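Local atomic coordinates of UDP-L-Rhamnose Synthase (Acanthamoeba polyphaga mimivirus, PDB entry 7JID), a protein that makes UDP-L-rhamnose, probably by NADPH-dependent reduction of a UDP-linked keto sugar, and binds NADP and a UDP-linked 6-deoxy sugar. Residues P189-I194 against P219-H224; R161-I166 against D256-L261; A42-I47 against A94-K99. All blocks are in the same frame, centred on the assembly; numbering follows the deposited sequence.

Interaction 1 of 3, residues P189-I194 against P219-H224. With AWU ([[(2~{R},3~{S},4~{R},5~{R})-5-[2,4-bis(oxidanylidene)pyrimidin-1-yl]-3,4-bis(oxidanyl)oxolan-2-yl]methoxy-oxidanyl-phosphoryl] [(2~{R},3~{R},4~{R},5~{R},6~{S})-6-methyl-3,4,5-tris(oxidanyl)oxan-2-yl] hydrogen phosphate), chain C.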
loop_
_atom_site.group_PDB
_atom_site.type_symbol
_atom_site.label_atom_id
_atom_site.label_comp_id
_atom_site.label_asym_id
_atom_site.label_seq_id
_atom_site.Cartn_x
_atom_site.Cartn_y
_atom_site.Cartn_z
ATOM N N PRO A 189 -28.699 7.112 3.182
ATOM C CA PRO A 189 -28.243 8.501 3.012
ATOM C C PRO A 189 -26.712 8.547 2.904
ATOM O O PRO A 189 -26.013 7.961 3.724
ATOM C CB PRO A 189 -28.777 9.238 4.245
ATOM C CG PRO A 189 -29.957 8.392 4.675
ATOM C CD PRO A 189 -29.520 6.979 4.396
ATOM N N ASN A 190 -26.210 9.368 1.991
ATOM C CA ASN A 190 -24.767 9.408 1.705
ATOM C C ASN A 190 -24.343 10.767 1.162
ATOM O O ASN A 190 -25.186 11.465 0.529
ATOM C CB ASN A 190 -24.451 8.398 0.609
ATOM C CG ASN A 190 -24.042 7.058 1.154
ATOM O OD1 ASN A 190 -22.907 6.902 1.605
ATOM N ND2 ASN A 190 -24.965 6.079 1.080
ATOM N N SER A 191 -23.093 11.112 1.415
ATOM C CA SER A 191 -22.395 12.232 0.767
ATOM C C SER A 191 -22.025 11.806 -0.642
ATOM O O SER A 191 -21.348 10.754 -0.798
ATOM C CB SER A 191 -21.226 12.676 1.534
ATOM O OG SER A 191 -21.590 13.319 2.750
ATOM N N MET A 192 -22.347 12.638 -1.619
ATOM C CA MET A 192 -22.079 12.346 -3.045
ATOM C C MET A 192 -21.555 13.598 -3.738
ATOM O O MET A 192 -21.759 14.659 -3.231
ATOM C CB MET A 192 -23.309 11.815 -3.789
ATOM C CG MET A 192 -24.137 10.858 -2.981
ATOM S SD MET A 192 -25.304 9.977 -4.046
ATOM C CE MET A 192 -26.118 8.894 -2.835
ATOM N N THR A 193 -20.938 13.401 -4.891
ATOM C CA THR A 193 -20.245 14.448 -5.679
ATOM C C THR A 193 -20.941 14.603 -7.021
ATOM O O THR A 193 -20.909 13.660 -7.808
ATOM C CB THR A 193 -18.784 14.069 -5.910
ATOM O OG1 THR A 193 -18.115 13.909 -4.658
ATOM C CG2 THR A 193 -18.023 15.146 -6.657
ATOM N N ILE A 194 -21.540 15.779 -7.282
ATOM C CA ILE A 194 -22.064 16.097 -8.624
ATOM C C ILE A 194 -20.927 16.702 -9.451
ATOM O O ILE A 194 -20.501 17.814 -9.150
ATOM C CB ILE A 194 -23.301 17.003 -8.579
ATOM C CG1 ILE A 194 -24.425 16.321 -7.771
ATOM C CG2 ILE A 194 -23.709 17.286 -10.017
ATOM C CD1 ILE A 194 -25.583 17.197 -7.533
ATOM N N PRO A 219 -22.571 19.549 -0.144
ATOM C CA PRO A 219 -23.009 19.531 1.250
ATOM C C PRO A 219 -24.258 18.660 1.462
ATOM O O PRO A 219 -25.175 18.687 0.613
ATOM C CB PRO A 219 -23.253 20.992 1.565
ATOM C CG PRO A 219 -22.236 21.683 0.709
ATOM C CD PRO A 219 -22.230 20.909 -0.622
ATOM N N GLY A 220 -24.275 17.934 2.581
ATOM C CA GLY A 220 -25.457 17.179 3.008
ATOM C C GLY A 220 -25.540 15.776 2.430
ATOM O O GLY A 220 -24.583 15.247 1.835
ATOM N N LEU A 221 -26.644 15.120 2.760
ATOM C CA LEU A 221 -26.916 13.701 2.468
ATOM C C LEU A 221 -28.099 13.530 1.554
ATOM O O LEU A 221 -29.088 14.279 1.682
ATOM C CB LEU A 221 -27.206 13.010 3.804
ATOM C CG LEU A 221 -26.047 12.892 4.782
ATOM C CD1 LEU A 221 -26.559 12.333 6.114
ATOM C CD2 LEU A 221 -24.906 12.051 4.192
ATOM N N VAL A 222 -28.017 12.551 0.678
ATOM C CA VAL A 222 -29.139 12.112 -0.162
ATOM C C VAL A 222 -29.124 10.597 -0.173
ATOM O O VAL A 222 -28.054 9.967 -0.106
ATOM C CB VAL A 222 -29.062 12.701 -1.579
ATOM C CG1 VAL A 222 -27.897 12.108 -2.375
ATOM C CG2 VAL A 222 -30.406 12.594 -2.272
ATOM N N SER A 223 -30.291 10.007 -0.296
ATOM C CA SER A 223 -30.407 8.534 -0.413
ATOM C C SER A 223 -30.738 8.139 -1.834
ATOM O O SER A 223 -31.263 8.943 -2.605
ATOM C CB SER A 223 -31.435 7.952 0.510
ATOM O OG SER A 223 -32.717 8.337 0.073
ATOM N N HIS A 224 -30.520 6.877 -2.101
ATOM C CA HIS A 224 -30.901 6.256 -3.393
ATOM C C HIS A 224 -32.406 6.475 -3.587
ATOM O O HIS A 224 -32.830 6.793 -4.696
ATOM C CB HIS A 224 -30.538 4.779 -3.388
ATOM C CG HIS A 224 -29.150 4.437 -2.965
ATOM N ND1 HIS A 224 -28.618 4.828 -1.733
ATOM C CD2 HIS A 224 -28.194 3.723 -3.583
ATOM C CE1 HIS A 224 -27.393 4.334 -1.627
ATOM N NE2 HIS A 224 -27.110 3.688 -2.744
HETATM P PA AWU C . -21.443 0.195 -7.048
HETATM O O1A AWU C . -21.067 -1.173 -6.620
HETATM O O2A AWU C . -22.096 0.371 -8.408
HETATM O O3A AWU C . -20.248 1.290 -7.212
HETATM P PB AWU C . -18.777 1.269 -6.467
HETATM O O1B AWU C . -18.824 1.080 -4.931
HETATM O O2B AWU C . -17.838 0.366 -7.298
HETATM O O3B AWU C . -18.422 2.811 -6.700
HETATM C "C5'" AWU C . -15.215 4.486 -6.474
HETATM O "O5'" AWU C . -16.404 3.908 -6.977
HETATM C "C4'" AWU C . -15.547 5.764 -5.723
HETATM O "O4'" AWU C . -14.390 6.300 -5.044
HETATM C "C3'" AWU C . -16.594 5.461 -4.702
HETATM O "O3'" AWU C . -17.096 6.682 -4.228
HETATM C "C2'" AWU C . -17.802 4.730 -5.279
HETATM C "C1'" AWU C . -17.410 3.589 -6.110
HETATM N N1 AWU C . -26.123 -0.831 -5.046
HETATM C C2 AWU C . -27.454 -1.193 -4.940
HETATM O O2 AWU C . -28.277 -0.403 -4.432
HETATM N N3 AWU C . -27.860 -2.364 -5.526
HETATM C C4 AWU C . -26.974 -3.241 -6.068
HETATM O O4 AWU C . -27.443 -4.306 -6.617
HETATM C C5 AWU C . -25.636 -2.866 -6.192
HETATM C C6 AWU C . -25.190 -1.698 -5.581
HETATM C C1C AWU C . -25.638 0.444 -4.445
HETATM C C2C AWU C . -24.396 0.358 -3.557
HETATM C C3C AWU C . -23.792 1.775 -3.725
HETATM C C4C AWU C . -24.184 2.098 -5.130
HETATM C C5C AWU C . -23.061 2.063 -6.145
HETATM C "C6'" AWU C . -14.357 4.739 -7.713
HETATM O "O2'" AWU C . -18.445 5.607 -6.180
HETATM O O2C AWU C . -24.805 0.122 -2.234
HETATM O O3C AWU C . -24.459 2.710 -2.896
HETATM O O4C AWU C . -25.134 1.136 -5.569
HETATM O O5C AWU C . -22.383 0.800 -5.956
HETATM O O HOH W 1 -21.388 15.929 1.950
HETATM O O HOH W 2 -23.701 14.871 -0.729
#
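N190 and V222 form a hydrogen-bonded antiparallel pair, a single beta bridge between two otherwise irregular loops in the sugar-nucleotide-binding part of this Rossmann-type protein. N190 N donates to V222 O at 2.9 Å and V222 N to N190 O at 3.0 Å, the second bond being the straighter (168° against 141° at the hydrogen). CA-H...O contacts from P189 to V222 O and from L221 to N190 O flank the pair. M192 then reaches back over V222. Its CG lies anti to its own carbonyl carbon (chi1 -40°) and the chain beyond is extended. CB still stands off from V222, but M192 CG comes within 4.0 Å of V222 CG1 and M192 SD within 3.7 Å of the same methyl. At the tip, M192 CE rests 3.5 Å from V222 O; the two side chains cross at about a right angle. I227 and I277 touch both side chains. Next to the bridge, L221 CD2 presses on the N190-S191 peptide, 3.3 Å from N190 C. A water accepts from M192 N and lies 2.7 Å from G220 O, spanning the end where the loops part. The N190 amide is gripped mainly from outside: OD1 by R163, ND2 by I188 O and N259 OD1. The S223 side chain caps a backbone N in the first turn of helix 224-234, while E226 accepts from S223 N, a capping box. One residue on, the H224 ring meets N190 ND2 near its plane at one edge, while H224 NE2 is hydrogen-bonded to ribose oxygen O3C of AWU at 2.8 Å.

Interaction 2 of 3, residues R161-I166 against D256-L261. With AWU ([[(2~{R},3~{S},4~{R},5~{R})-5-[2,4-bis(oxidanylidene)pyrimidin-1-yl]-3,4-bis(oxidanyl)oxolan-2-yl]methoxy-oxidanyl-phosphoryl] [(2~{R},3~{R},4~{R},5~{R},6~{S})-6-methyl-3,4,5-tris(oxidanyl)oxan-2-yl] hydrogen phosphate), chain C.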
loop_
_atom_site.group_PDB
_atom_site.type_symbol
_atom_site.label_atom_id
_atom_site.label_comp_id
_atom_site.label_asym_id
_atom_site.label_seq_id
_atom_site.Cartn_x
_atom_site.Cartn_y
_atom_site.Cartn_z
ATOM N N ARG A 161 -11.379 14.176 -1.762
ATOM C CA ARG A 161 -12.215 12.980 -1.516
ATOM C C ARG A 161 -13.607 13.103 -2.135
ATOM O O ARG A 161 -14.525 13.753 -1.580
ATOM C CB ARG A 161 -12.294 12.792 0.000
ATOM C CG ARG A 161 -10.985 12.511 0.703
ATOM C CD ARG A 161 -11.349 12.310 2.149
ATOM N NE ARG A 161 -10.264 12.119 3.060
ATOM C CZ ARG A 161 -10.297 12.419 4.355
ATOM N NH1 ARG A 161 -11.336 13.070 4.859
ATOM N NH2 ARG A 161 -9.253 12.109 5.105
ATOM N N ILE A 162 -13.797 12.539 -3.339
ATOM C CA ILE A 162 -15.146 12.477 -3.959
ATOM C C ILE A 162 -15.806 11.171 -3.503
ATOM O O ILE A 162 -15.088 10.232 -3.116
ATOM C CB ILE A 162 -15.101 12.611 -5.485
ATOM C CG1 ILE A 162 -14.253 11.507 -6.120
ATOM C CG2 ILE A 162 -14.651 14.017 -5.859
ATOM C CD1 ILE A 162 -14.610 11.288 -7.579
ATOM N N ARG A 163 -17.104 11.136 -3.624
ATOM C CA ARG A 163 -17.849 9.875 -3.446
ATOM C C ARG A 163 -18.935 9.759 -4.483
ATOM O O ARG A 163 -19.590 10.774 -4.799
ATOM C CB ARG A 163 -18.485 9.799 -2.067
ATOM C CG ARG A 163 -17.485 9.876 -0.939
ATOM C CD ARG A 163 -18.118 9.636 0.427
ATOM N NE ARG A 163 -18.534 8.244 0.577
ATOM C CZ ARG A 163 -19.747 7.782 0.881
ATOM N NH1 ARG A 163 -20.803 8.565 0.870
ATOM N NH2 ARG A 163 -19.925 6.498 1.068
ATOM N N MET A 164 -19.254 8.530 -4.860
ATOM C CA MET A 164 -20.478 8.228 -5.651
ATOM C C MET A 164 -20.708 9.309 -6.707
ATOM O O MET A 164 -21.786 9.933 -6.818
ATOM C CB MET A 164 -21.685 8.154 -4.720
ATOM C CG MET A 164 -21.439 7.089 -3.656
ATOM S SD MET A 164 -22.678 7.063 -2.380
ATOM C CE MET A 164 -22.286 5.508 -1.586
ATOM N N PRO A 165 -19.696 9.572 -7.571
ATOM C CA PRO A 165 -19.813 10.676 -8.505
ATOM C C PRO A 165 -20.969 10.544 -9.503
ATOM O O PRO A 165 -21.268 9.434 -9.968
ATOM C CB PRO A 165 -18.497 10.670 -9.283
ATOM C CG PRO A 165 -17.871 9.341 -9.000
ATOM C CD PRO A 165 -18.386 8.910 -7.625
ATOM N N ILE A 166 -21.644 11.676 -9.756
ATOM C CA ILE A 166 -22.858 11.800 -10.608
ATOM C C ILE A 166 -22.581 12.789 -11.743
ATOM O O ILE A 166 -21.917 13.787 -11.487
ATOM C CB ILE A 166 -24.033 12.280 -9.758
ATOM C CG1 ILE A 166 -24.481 11.231 -8.731
ATOM C CG2 ILE A 166 -25.211 12.730 -10.620
ATOM C CD1 ILE A 166 -25.247 11.825 -7.588
ATOM N N ASP A 256 -18.434 -5.320 0.750
ATOM C CA ASP A 256 -19.362 -4.305 1.292
ATOM C C ASP A 256 -19.108 -2.944 0.626
ATOM O O ASP A 256 -18.296 -2.855 -0.322
ATOM C CB ASP A 256 -19.151 -4.174 2.795
ATOM C CG ASP A 256 -20.337 -3.669 3.603
ATOM O OD1 ASP A 256 -21.385 -3.289 2.999
ATOM O OD2 ASP A 256 -20.223 -3.663 4.849
ATOM N N ARG A 257 -19.935 -1.973 1.000
ATOM C CA ARG A 257 -19.903 -0.595 0.430
ATOM C C ARG A 257 -19.867 0.410 1.582
ATOM O O ARG A 257 -20.475 0.220 2.658
ATOM C CB ARG A 257 -21.049 -0.310 -0.538
ATOM C CG ARG A 257 -21.100 -1.162 -1.796
ATOM C CD ARG A 257 -19.877 -0.988 -2.642
ATOM N NE ARG A 257 -19.988 -1.636 -3.937
ATOM C CZ ARG A 257 -19.524 -2.841 -4.234
ATOM N NH1 ARG A 257 -18.959 -3.608 -3.319
ATOM N NH2 ARG A 257 -19.623 -3.256 -5.486
ATOM N N SER A 258 -19.083 1.461 1.374
ATOM C CA SER A 258 -18.922 2.581 2.318
ATOM C C SER A 258 -20.212 3.427 2.327
ATOM O O SER A 258 -20.739 3.753 1.241
ATOM C CB SER A 258 -17.792 3.440 1.860
ATOM O OG SER A 258 -17.682 4.622 2.622
ATOM N N ASN A 259 -20.684 3.787 3.506
ATOM C CA ASN A 259 -21.846 4.700 3.668
ATOM C C ASN A 259 -21.470 5.730 4.714
ATOM O O ASN A 259 -21.189 5.297 5.853
ATOM C CB ASN A 259 -23.117 3.950 4.089
ATOM C CG ASN A 259 -23.595 3.040 2.992
ATOM O OD1 ASN A 259 -24.224 3.467 2.050
ATOM N ND2 ASN A 259 -23.279 1.753 3.109
ATOM N N ASN A 260 -21.533 7.029 4.410
ATOM C CA ASN A 260 -21.078 8.044 5.388
ATOM C C ASN A 260 -21.640 9.421 5.011
ATOM O O ASN A 260 -22.116 9.612 3.889
ATOM C CB ASN A 260 -19.561 8.002 5.529
ATOM C CG ASN A 260 -18.836 8.520 4.300
ATOM O OD1 ASN A 260 -19.122 9.623 3.868
ATOM N ND2 ASN A 260 -17.888 7.729 3.830
ATOM N N LEU A 261 -21.515 10.323 5.965
ATOM C CA LEU A 261 -21.479 11.790 5.776
ATOM C C LEU A 261 -20.048 12.272 5.883
ATOM O O LEU A 261 -19.382 11.941 6.912
ATOM C CB LEU A 261 -22.309 12.463 6.871
ATOM C CG LEU A 261 -22.205 13.989 6.977
ATOM C CD1 LEU A 261 -22.797 14.663 5.755
ATOM C CD2 LEU A 261 -22.893 14.501 8.246
HETATM P PA AWU C . -21.443 0.195 -7.048
HETATM O O1A AWU C . -21.067 -1.173 -6.620
HETATM O O2A AWU C . -22.096 0.371 -8.408
HETATM O O3A AWU C . -20.248 1.290 -7.212
HETATM P PB AWU C . -18.777 1.269 -6.467
HETATM O O1B AWU C . -18.824 1.080 -4.931
HETATM O O2B AWU C . -17.838 0.366 -7.298
HETATM O O3B AWU C . -18.422 2.811 -6.700
HETATM C "C5'" AWU C . -15.215 4.486 -6.474
HETATM O "O5'" AWU C . -16.404 3.908 -6.977
HETATM C "C4'" AWU C . -15.547 5.764 -5.723
HETATM O "O4'" AWU C . -14.390 6.300 -5.044
HETATM C "C3'" AWU C . -16.594 5.461 -4.702
HETATM O "O3'" AWU C . -17.096 6.682 -4.228
HETATM C "C2'" AWU C . -17.802 4.730 -5.279
HETATM C "C1'" AWU C . -17.410 3.589 -6.110
HETATM N N1 AWU C . -26.123 -0.831 -5.046
HETATM C C2 AWU C . -27.454 -1.193 -4.940
HETATM O O2 AWU C . -28.277 -0.403 -4.432
HETATM N N3 AWU C . -27.860 -2.364 -5.526
HETATM C C4 AWU C . -26.974 -3.241 -6.068
HETATM O O4 AWU C . -27.443 -4.306 -6.617
HETATM C C5 AWU C . -25.636 -2.866 -6.192
HETATM C C6 AWU C . -25.190 -1.698 -5.581
HETATM C C1C AWU C . -25.638 0.444 -4.445
HETATM C C2C AWU C . -24.396 0.358 -3.557
HETATM C C3C AWU C . -23.792 1.775 -3.725
HETATM C C4C AWU C . -24.184 2.098 -5.130
HETATM C C5C AWU C . -23.061 2.063 -6.145
HETATM C "C6'" AWU C . -14.357 4.739 -7.713
HETATM O "O2'" AWU C . -18.445 5.607 -6.180
HETATM O O2C AWU C . -24.805 0.122 -2.234
HETATM O O3C AWU C . -24.459 2.710 -2.896
HETATM O O4C AWU C . -25.134 1.136 -5.569
HETATM O O5C AWU C . -22.383 0.800 -5.956
#
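R163 reaches S258, N259 and N260, and its guanidinium carries most of this contact. The chain bends at chi3 (70°), which turns the flat group toward the loop. The N260 amide comes from the opposite direction and sets its ND2 over one face, the planes tilted 41° apart, with N260 ND2 3.2 Å above the plane of the R163 guanidinium and displaced toward its rim. Both groups are donors there, so this is packing of flat groups; N260 ND2 gives its protons to F113 O and G110 O. At the guanidinium edge R163 NH2 lies 2.9 Å from S258 O, and it makes a weak hydrogen bond to S258 OG at 3.3 Å, the hydroxyl having F113 O as its stronger partner. R163 NH1 bonds to S191 O, which fixes the rotation of the group and ties a third loop to the same buried charge. Beside this dense polar patch the rest of the interface is sparse: extended M164 brings CE to 3.7 Å from S258 O, and N259 barely takes part. AWU links the two segments here. M164 N donates to the sugar hydroxyl oxygen O3' of AWU at 2.9 Å in a nearly straight bond (164°), with a weak second reach to O2'. Further along the ligand, R257 NE and NH2 fork onto one phosphate oxygen, R257 NH2 lying 2.8 Å from AWU O1A; its NH1 is held by D256 O and by a salt bridge to D71. Backbone on the sugar and arginine on the diphosphate make this part of the nucleotide-sugar pocket, formed where the Rossmann strand 157-162 runs out into the substrate-binding loops.

Interaction 3 of 3, residues A42-I47 against A94-K99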
loop_
_atom_site.group_PDB
_atom_site.type_symbol
_atom_site.label_atom_id
_atom_site.label_comp_id
_atom_site.label_asym_id
_atom_site.label_seq_id
_atom_site.Cartn_x
_atom_site.Cartn_y
_atom_site.Cartn_z
ATOM N N ALA A 42 9.805 6.603 -15.767
ATOM C CA ALA A 42 9.146 7.207 -16.951
ATOM C C ALA A 42 8.393 8.490 -16.541
ATOM O O ALA A 42 8.406 9.498 -17.301
ATOM C CB ALA A 42 8.238 6.223 -17.627
ATOM N N VAL A 43 7.751 8.478 -15.366
ATOM C CA VAL A 43 7.005 9.664 -14.862
ATOM C C VAL A 43 7.998 10.827 -14.711
ATOM O O VAL A 43 7.696 11.966 -15.178
ATOM C CB VAL A 43 6.344 9.355 -13.507
ATOM C CG1 VAL A 43 5.848 10.631 -12.860
ATOM C CG2 VAL A 43 5.242 8.321 -13.678
ATOM N N GLU A 44 9.146 10.575 -14.083
ATOM C CA GLU A 44 10.106 11.673 -13.814
ATOM C C GLU A 44 10.666 12.161 -15.152
ATOM O O GLU A 44 10.798 13.372 -15.298
ATOM C CB GLU A 44 11.228 11.240 -12.886
ATOM C CG GLU A 44 12.226 12.361 -12.685
ATOM C CD GLU A 44 13.104 12.224 -11.474
ATOM O OE1 GLU A 44 13.043 11.171 -10.808
ATOM O OE2 GLU A 44 13.832 13.181 -11.191
ATOM N N ARG A 45 10.941 11.271 -16.100
ATOM C CA ARG A 45 11.408 11.703 -17.441
ATOM C C ARG A 45 10.321 12.581 -18.072
ATOM O O ARG A 45 10.673 13.643 -18.646
ATOM C CB ARG A 45 11.776 10.509 -18.324
ATOM C CG ARG A 45 13.098 9.835 -17.966
ATOM C CD ARG A 45 13.485 8.821 -19.056
ATOM N NE ARG A 45 12.569 7.689 -19.220
ATOM C CZ ARG A 45 12.565 6.581 -18.461
ATOM N NH1 ARG A 45 13.426 6.443 -17.466
ATOM N NH2 ARG A 45 11.692 5.616 -18.695
ATOM N N GLU A 46 9.053 12.173 -17.994
ATOM C CA GLU A 46 7.942 12.905 -18.661
ATOM C C GLU A 46 7.795 14.283 -18.018
ATOM O O GLU A 46 7.655 15.278 -18.763
ATOM C CB GLU A 46 6.625 12.140 -18.623
ATOM C CG GLU A 46 5.529 12.830 -19.407
ATOM C CD GLU A 46 4.366 11.926 -19.756
ATOM O OE1 GLU A 46 4.015 11.090 -18.907
ATOM O OE2 GLU A 46 3.816 12.028 -20.863
ATOM N N ILE A 47 7.813 14.352 -16.699
ATOM C CA ILE A 47 7.636 15.622 -15.949
ATOM C C ILE A 47 8.828 16.541 -16.211
ATOM O O ILE A 47 8.608 17.739 -16.427
ATOM C CB ILE A 47 7.410 15.332 -14.462
ATOM C CG1 ILE A 47 5.975 14.840 -14.311
ATOM C CG2 ILE A 47 7.690 16.538 -13.608
ATOM C CD1 ILE A 47 5.571 14.430 -12.921
ATOM N N ALA A 94 3.063 11.920 -6.284
ATOM C CA ALA A 94 3.316 12.816 -5.132
ATOM C C ALA A 94 4.825 13.062 -4.987
ATOM O O ALA A 94 5.256 14.252 -4.928
ATOM C CB ALA A 94 2.752 12.291 -3.855
ATOM N N PHE A 95 5.622 12.006 -4.959
ATOM C CA PHE A 95 7.070 12.159 -4.690
ATOM C C PHE A 95 7.687 13.006 -5.796
ATOM O O PHE A 95 8.511 13.884 -5.502
ATOM C CB PHE A 95 7.805 10.826 -4.649
ATOM C CG PHE A 95 7.694 10.116 -3.321
ATOM C CD1 PHE A 95 8.244 10.648 -2.188
ATOM C CD2 PHE A 95 7.015 8.918 -3.212
ATOM C CE1 PHE A 95 8.107 10.042 -0.951
ATOM C CE2 PHE A 95 6.919 8.286 -1.991
ATOM C CZ PHE A 95 7.435 8.841 -0.852
ATOM N N ILE A 96 7.366 12.696 -7.032
ATOM C CA ILE A 96 8.045 13.338 -8.199
ATOM C C ILE A 96 7.519 14.759 -8.373
ATOM O O ILE A 96 8.349 15.691 -8.571
ATOM C CB ILE A 96 7.892 12.474 -9.456
ATOM C CG1 ILE A 96 8.625 11.129 -9.315
ATOM C CG2 ILE A 96 8.399 13.234 -10.669
ATOM C CD1 ILE A 96 8.226 10.141 -10.394
ATOM N N CYS A 97 6.212 15.000 -8.253
ATOM C CA CYS A 97 5.699 16.401 -8.336
ATOM C C CYS A 97 6.337 17.253 -7.237
ATOM O O CYS A 97 6.757 18.377 -7.569
ATOM C CB CYS A 97 4.180 16.455 -8.319
ATOM S SG CYS A 97 3.529 15.794 -9.845
ATOM N N GLN A 98 6.468 16.728 -6.020
ATOM C CA GLN A 98 7.064 17.447 -4.881
ATOM C C GLN A 98 8.506 17.806 -5.227
ATOM O O GLN A 98 8.917 18.976 -5.002
ATOM C CB GLN A 98 6.994 16.594 -3.634
ATOM C CG GLN A 98 7.593 17.292 -2.432
ATOM C CD GLN A 98 7.538 16.421 -1.211
ATOM O OE1 GLN A 98 8.162 15.349 -1.126
ATOM N NE2 GLN A 98 6.865 16.933 -0.204
ATOM N N LYS A 99 9.264 16.848 -5.753
ATOM C CA LYS A 99 10.687 17.105 -6.061
ATOM C C LYS A 99 10.795 18.267 -7.042
ATOM O O LYS A 99 11.695 19.115 -6.812
ATOM C CB LYS A 99 11.338 15.848 -6.632
ATOM C CG LYS A 99 12.700 16.061 -7.290
ATOM C CD LYS A 99 13.342 14.737 -7.719
ATOM C CE LYS A 99 14.686 14.902 -8.400
ATOM N NZ LYS A 99 15.262 13.589 -8.791
#
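I96 points at helix 40-50 and fits between V43, E44 and I47, its two branches splitting the work. The I96 CD1 methyl goes to V43, whose CG1 is only 3.5 Å away, tighter than usual for carbons. The other branch, I96 CG2, meets I47 CD1 at 3.8 Å; in both pairs the side chains cross at a slant. I47 CD1 also touches C97 SG at 3.9 Å, closing the buried side. The helices run in the same general direction, their axes 10.1 Å apart and crossing at -31°. They are the connections of two successive beta-alpha-beta crossovers of the Rossmann fold, 29-32 to 54-57 and 54-57 to 103-109, packed side by side over the parallel sheet. On the outer side the charged chains meet at about a right angle. E44 CB touches I96, and with CG anti to the backbone N (chi1 177°) the extended chain continues toward fully extended K99, whose NZ makes a salt bridge to E44 OE2 at 2.8 Å, on the syn lone pair. Y100 OH is a further partner of E44 OE2. Next to I96, the F95 ring stacks on F152 of the second subunit.

Overall arrangement
Interactions 1 and 2 are neighbours, their centres 8 Å apart, and both touch AWU: 219-224 at the ribose, 161-166 at the deoxy sugar, 256-261 at the diphosphate. R163 NH1 joins them, 2.8 Å from S191 O. Along the chain interaction 1 is nested inside the loop closed by interaction 2, and three chain segments far apart in sequence, 161-166, 219-224 and 256-261, each give residues to the pocket. Interaction 3 closes earlier in the sequence and lies apart, its centre 35 Å from that of interaction 1 and 30 Å from that of interaction 2. It belongs to the cofactor half: the side chain of V43 is about 7 Å from the bound NADP.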